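Local coordinates for RabGDI protein (Plasmodium falciparum 3D7, PDB 3P1W), which probably acts as a Rab GDP-dissociation inhibitor, holding Rab GTPases in their GDP-bound state during vesicle transport in the malaria parasite, at residues V280-V283 and K289-G292; F282-D287 and M314-K319. One frame throughout, in Å; residues are numbered along the deposited sequence. Where two conformers were deposited one is given.

Contact 1 (V280-V283 and K289-G292)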
loop_
_atom_site.group_PDB
_atom_site.type_symbol
_atom_site.label_atom_id
_atom_site.label_comp_id
_atom_site.label_asym_id
_atom_site.label_seq_id
_atom_site.Cartn_x
_atom_site.Cartn_y
_atom_site.Cartn_z
ATOM N N VAL A 280 4.711 15.788 24.837
ATOM C CA VAL A 280 4.208 17.160 24.837
ATOM C C VAL A 280 5.231 18.186 24.329
ATOM O O VAL A 280 4.884 19.376 24.220
ATOM C CB VAL A 280 3.660 17.585 26.231
ATOM C CG1 VAL A 280 2.614 16.561 26.718
ATOM C CG2 VAL A 280 4.786 17.785 27.267
ATOM N N ASP A 281 6.458 17.741 24.010
ATOM C CA ASP A 281 7.497 18.630 23.476
ATOM C C ASP A 281 8.723 17.931 22.861
ATOM O O ASP A 281 9.118 16.820 23.272
ATOM C CB ASP A 281 7.976 19.587 24.561
ATOM C CG ASP A 281 6.985 20.706 24.836
ATOM O OD1 ASP A 281 6.472 21.309 23.850
ATOM O OD2 ASP A 281 6.721 20.965 26.034
ATOM N N PHE A 282 9.301 18.604 21.865
ATOM C CA PHE A 282 10.643 18.329 21.409
ATOM C C PHE A 282 11.599 19.249 22.150
ATOM O O PHE A 282 11.253 20.392 22.447
ATOM C CB PHE A 282 10.768 18.601 19.917
ATOM C CG PHE A 282 9.994 17.642 19.055
ATOM C CD1 PHE A 282 10.575 16.464 18.614
ATOM C CD2 PHE A 282 8.694 17.910 18.696
ATOM C CE1 PHE A 282 9.869 15.570 17.809
ATOM C CE2 PHE A 282 7.985 17.023 17.887
ATOM C CZ PHE A 282 8.574 15.851 17.456
ATOM N N VAL A 283 12.790 18.745 22.449
ATOM C CA VAL A 283 13.879 19.560 22.961
ATOM C C VAL A 283 14.850 19.799 21.805
ATOM O O VAL A 283 15.220 18.857 21.091
ATOM C CB VAL A 283 14.589 18.860 24.140
ATOM C CG1 VAL A 283 15.629 19.796 24.789
ATOM C CG2 VAL A 283 13.559 18.371 25.168
ATOM N N LYS A 289 18.578 21.746 16.348
ATOM C CA LYS A 289 18.505 20.329 15.984
ATOM C C LYS A 289 17.928 19.556 17.158
ATOM O O LYS A 289 18.205 19.876 18.325
ATOM C CB LYS A 289 19.878 19.767 15.647
ATOM C CG LYS A 289 20.588 20.478 14.508
ATOM C CD LYS A 289 21.744 19.632 13.967
ATOM C CE LYS A 289 22.819 20.495 13.325
ATOM N NZ LYS A 289 23.573 19.739 12.295
ATOM N N VAL A 290 17.139 18.531 16.858
ATOM C CA VAL A 290 16.497 17.768 17.920
ATOM C C VAL A 290 17.568 17.116 18.803
ATOM O O VAL A 290 18.586 16.628 18.311
ATOM C CB VAL A 290 15.498 16.712 17.385
ATOM C CG1 VAL A 290 16.228 15.506 16.764
ATOM C CG2 VAL A 290 14.552 16.269 18.507
ATOM N N CYS A 291 17.357 17.172 20.114
ATOM C CA CYS A 291 18.248 16.502 21.062
ATOM C C CYS A 291 17.469 15.708 22.108
ATOM O O CYS A 291 18.060 14.925 22.837
ATOM C CB CYS A 291 19.205 17.506 21.716
ATOM S SG CYS A 291 18.419 18.715 22.761
ATOM N N GLY A 292 16.145 15.859 22.171
ATOM C CA GLY A 292 15.353 15.036 23.090
ATOM C C GLY A 292 13.849 15.183 22.954
ATOM O O GLY A 292 13.371 15.918 22.084
#

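Contact 2 (F282-D287 and M314-K319)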
loop_
_atom_site.group_PDB
_atom_site.type_symbol
_atom_site.label_atom_id
_atom_site.label_comp_id
_atom_site.label_asym_id
_atom_site.label_seq_id
_atom_site.Cartn_x
_atom_site.Cartn_y
_atom_site.Cartn_z
ATOM N N PHE A 282 9.301 18.604 21.865
ATOM C CA PHE A 282 10.643 18.329 21.409
ATOM C C PHE A 282 11.599 19.249 22.150
ATOM O O PHE A 282 11.253 20.392 22.447
ATOM C CB PHE A 282 10.768 18.601 19.917
ATOM C CG PHE A 282 9.994 17.642 19.055
ATOM C CD1 PHE A 282 10.575 16.464 18.614
ATOM C CD2 PHE A 282 8.694 17.910 18.696
ATOM C CE1 PHE A 282 9.869 15.570 17.809
ATOM C CE2 PHE A 282 7.985 17.023 17.887
ATOM C CZ PHE A 282 8.574 15.851 17.456
ATOM N N VAL A 283 12.790 18.745 22.449
ATOM C CA VAL A 283 13.879 19.560 22.961
ATOM C C VAL A 283 14.850 19.799 21.805
ATOM O O VAL A 283 15.220 18.857 21.091
ATOM C CB VAL A 283 14.589 18.860 24.140
ATOM C CG1 VAL A 283 15.629 19.796 24.789
ATOM C CG2 VAL A 283 13.559 18.371 25.168
ATOM N N PHE A 284 15.214 21.063 21.601
ATOM C CA PHE A 284 16.147 21.479 20.553
ATOM C C PHE A 284 17.440 22.047 21.119
ATOM O O PHE A 284 17.413 22.766 22.111
ATOM C CB PHE A 284 15.492 22.547 19.696
ATOM C CG PHE A 284 14.368 22.034 18.883
ATOM C CD1 PHE A 284 14.626 21.220 17.791
ATOM C CD2 PHE A 284 13.051 22.322 19.217
ATOM C CE1 PHE A 284 13.600 20.710 17.029
ATOM C CE2 PHE A 284 12.006 21.801 18.442
ATOM C CZ PHE A 284 12.289 21.003 17.353
ATOM N N ASP A 285 18.566 21.735 20.480
ATOM C CA ASP A 285 19.849 22.299 20.893
ATOM C C ASP A 285 20.027 23.720 20.341
ATOM O O ASP A 285 19.143 24.247 19.667
ATOM C CB ASP A 285 21.015 21.387 20.475
ATOM C CG ASP A 285 21.225 21.334 18.971
ATOM O OD1 ASP A 285 20.679 22.182 18.235
ATOM O OD2 ASP A 285 21.960 20.433 18.526
ATOM N N ASP A 286 21.177 24.322 20.640
ATOM C CA ASP A 286 21.514 25.678 20.183
ATOM C C ASP A 286 21.525 25.869 18.660
ATOM O O ASP A 286 21.450 27.003 18.193
ATOM C CB ASP A 286 22.878 26.109 20.753
ATOM C CG ASP A 286 22.826 26.429 22.238
ATOM O OD1 ASP A 286 21.726 26.441 22.824
ATOM O OD2 ASP A 286 23.898 26.682 22.827
ATOM N N ASP A 287 21.643 24.789 17.891
ATOM C CA ASP A 287 21.566 24.891 16.431
ATOM C C ASP A 287 20.183 24.472 15.914
ATOM O O ASP A 287 20.032 24.186 14.739
ATOM C CB ASP A 287 22.644 24.042 15.739
ATOM C CG ASP A 287 24.036 24.292 16.270
ATOM O OD1 ASP A 287 24.318 25.392 16.789
ATOM O OD2 ASP A 287 24.859 23.363 16.154
ATOM N N MET A 314 2.613 18.653 14.340
ATOM C CA MET A 314 1.600 19.619 13.924
ATOM C C MET A 314 1.836 21.003 14.532
ATOM O O MET A 314 1.282 21.982 14.029
ATOM C CB MET A 314 0.204 19.129 14.305
ATOM C CG MET A 314 -0.239 17.900 13.582
ATOM S SD MET A 314 -0.506 18.195 11.832
ATOM C CE MET A 314 -2.115 18.964 11.937
ATOM N N HIS A 315 2.646 21.051 15.593
ATOM C CA HIS A 315 3.059 22.295 16.245
ATOM C C HIS A 315 4.364 22.900 15.723
ATOM O O HIS A 315 4.725 24.012 16.108
ATOM C CB HIS A 315 3.191 22.069 17.765
ATOM C CG HIS A 315 4.163 21.000 18.151
ATOM N ND1 HIS A 315 4.168 19.738 17.582
ATOM C CD2 HIS A 315 5.137 20.999 19.091
ATOM C CE1 HIS A 315 5.109 19.014 18.162
ATOM N NE2 HIS A 315 5.704 19.754 19.088
ATOM N N LEU A 316 5.062 22.181 14.852
ATOM C CA LEU A 316 6.389 22.584 14.376
ATOM C C LEU A 316 6.312 23.202 12.995
ATOM O O LEU A 316 5.554 22.736 12.105
ATOM C CB LEU A 316 7.360 21.411 14.334
ATOM C CG LEU A 316 7.683 20.713 15.648
ATOM C CD1 LEU A 316 8.774 19.692 15.372
ATOM C CD2 LEU A 316 8.110 21.741 16.726
ATOM N N LYS A 317 7.135 24.219 12.817
ATOM C CA LYS A 317 7.201 25.027 11.608
ATOM C C LYS A 317 7.900 24.286 10.469
ATOM O O LYS A 317 8.912 23.645 10.682
ATOM C CB LYS A 317 7.964 26.320 11.952
ATOM C CG LYS A 317 8.068 27.350 10.871
ATOM C CD LYS A 317 9.062 28.465 11.223
ATOM C CE LYS A 317 8.579 29.385 12.321
ATOM N NZ LYS A 317 9.641 30.405 12.714
ATOM N N ASN A 318 7.316 24.353 9.269
ATOM C CA ASN A 318 7.954 23.891 8.042
ATOM C C ASN A 318 8.451 22.442 8.114
ATOM O O ASN A 318 9.581 22.118 7.716
ATOM C CB ASN A 318 9.088 24.844 7.658
ATOM C CG ASN A 318 9.482 24.714 6.205
ATOM O OD1 ASN A 318 8.662 24.341 5.359
ATOM N ND2 ASN A 318 10.736 25.000 5.904
ATOM N N LYS A 319 7.598 21.567 8.632
ATOM C CA LYS A 319 7.893 20.133 8.716
ATOM C C LYS A 319 7.096 19.341 7.696
ATOM O O LYS A 319 7.630 18.424 7.083
ATOM C CB LYS A 319 7.568 19.569 10.091
ATOM C CG LYS A 319 8.479 20.039 11.231
ATOM C CD LYS A 319 9.963 19.868 10.920
ATOM C CE LYS A 319 10.394 18.425 10.767
ATOM N NZ LYS A 319 11.833 18.291 10.430
#

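Contact 1 (V280-V283 and K289-G292)
V283 and G292 face each other as an antiparallel hydrogen-bonded pair, with their CA atoms 4.8 Å apart, close to the turn of the beta hairpin built from strands 279-284 and 290-295. The backbone bonds are those of a classic beta bulge in which C291 and G292 together stand opposite V283. The amide of V283 gives a nearly straight bond to G292 O (N to O 2.9 Å). In return V283 O takes the amide of C291, again almost in line (N to O 2.9 Å), and, weakly, that of G292, N to O 3.3 Å. The CA-H of V290 adds a further, softer contact to the same oxygen, which thus draws on three consecutive residues of the partner strand. At the bulge the two short strand segments are strongly splayed, their N-to-C directions 120° apart.

Apolar contacts flank these bonds. On the side of the sheet where V283 projects, its CG1 touches C291 SG at 3.6 Å; with CG1 anti to the backbone N (chi1 -173°), this methyl is carried toward the sulfur, while CG2 lies against the C=O of G292. F282, the preceding residue, projects from the other face, and there the edge of its ring at CD1 meets V290 CG2 at 4.0 Å, the methyl lying near the ring plane.

Beyond the pair, strand 290-295 continues the sheet to strand 300-303 through a backbone bond between C291 and C303. The F282 and V290 side chains pack on V306 of strand 305-308 and I427 of strand 427-429, which sets this face of the hairpin on those two strands, themselves parallel neighbours.

Contact 2 (F282-D287 and M314-K319)
H315 and L316 bring the loop between strands 305-308 and 320-333 up to the aromatic side chains at the end of strand 279-284, a small surface cluster on the flank of the beta hairpin. H315 comes first, its imidazole meeting the F282 ring rim to rim: CE1 stands 3.5 Å from F282 CE2, close to the plane of the phenyl ring, and NE2 lies equally near F282 CD2. The planes are inclined by 23° with centroids 5.6 Å apart, so the rings adjoin without stacking. A chi1 of 58° swings the imidazole toward the phenyl rim, and L316 CG sits 3.9 Å above one imidazole face, over its centre. H315 was modelled in two conformers and this geometry belongs to one of them, which leaves the histidine's part in the contact less certain.

L316 follows and touches both phenylalanines with CD1. This methyl approaches F282 CE2 at 3.8 Å and lies at the edge of the F284 ring, near its plane, 4.2 Å from CZ, while I427 of strand 427-429 adjoins L316 and both aromatic rings. Contact between the two segments ends there. Farther along, K319 turns to strand 427-429 and its approach, where NZ forms a salt bridge with D425 OD2 and a hydrogen bond to I427 O.

Strand 279-284 is the common starting point of both contacts, whose centres lie about 7 Å apart. Following the chain, contact 1 closes the short hairpin turn through 284-288. The chain then runs through strands 290-295, 300-303 and 305-308 before the loop at 314-319 returns to the first strand, where contact 2 closes a longer excursion that takes in the turn and the second strand of the hairpin; the two contacts share F282 and V283. F284 joins the two sites, its CD1 lying 3.8 Å from the backbone C of K289. Contact 1 pairs neighbouring strands within the sheet, whereas contact 2 ties the hairpin to the connection leading into strand 320-333, which belongs to the other large sheet.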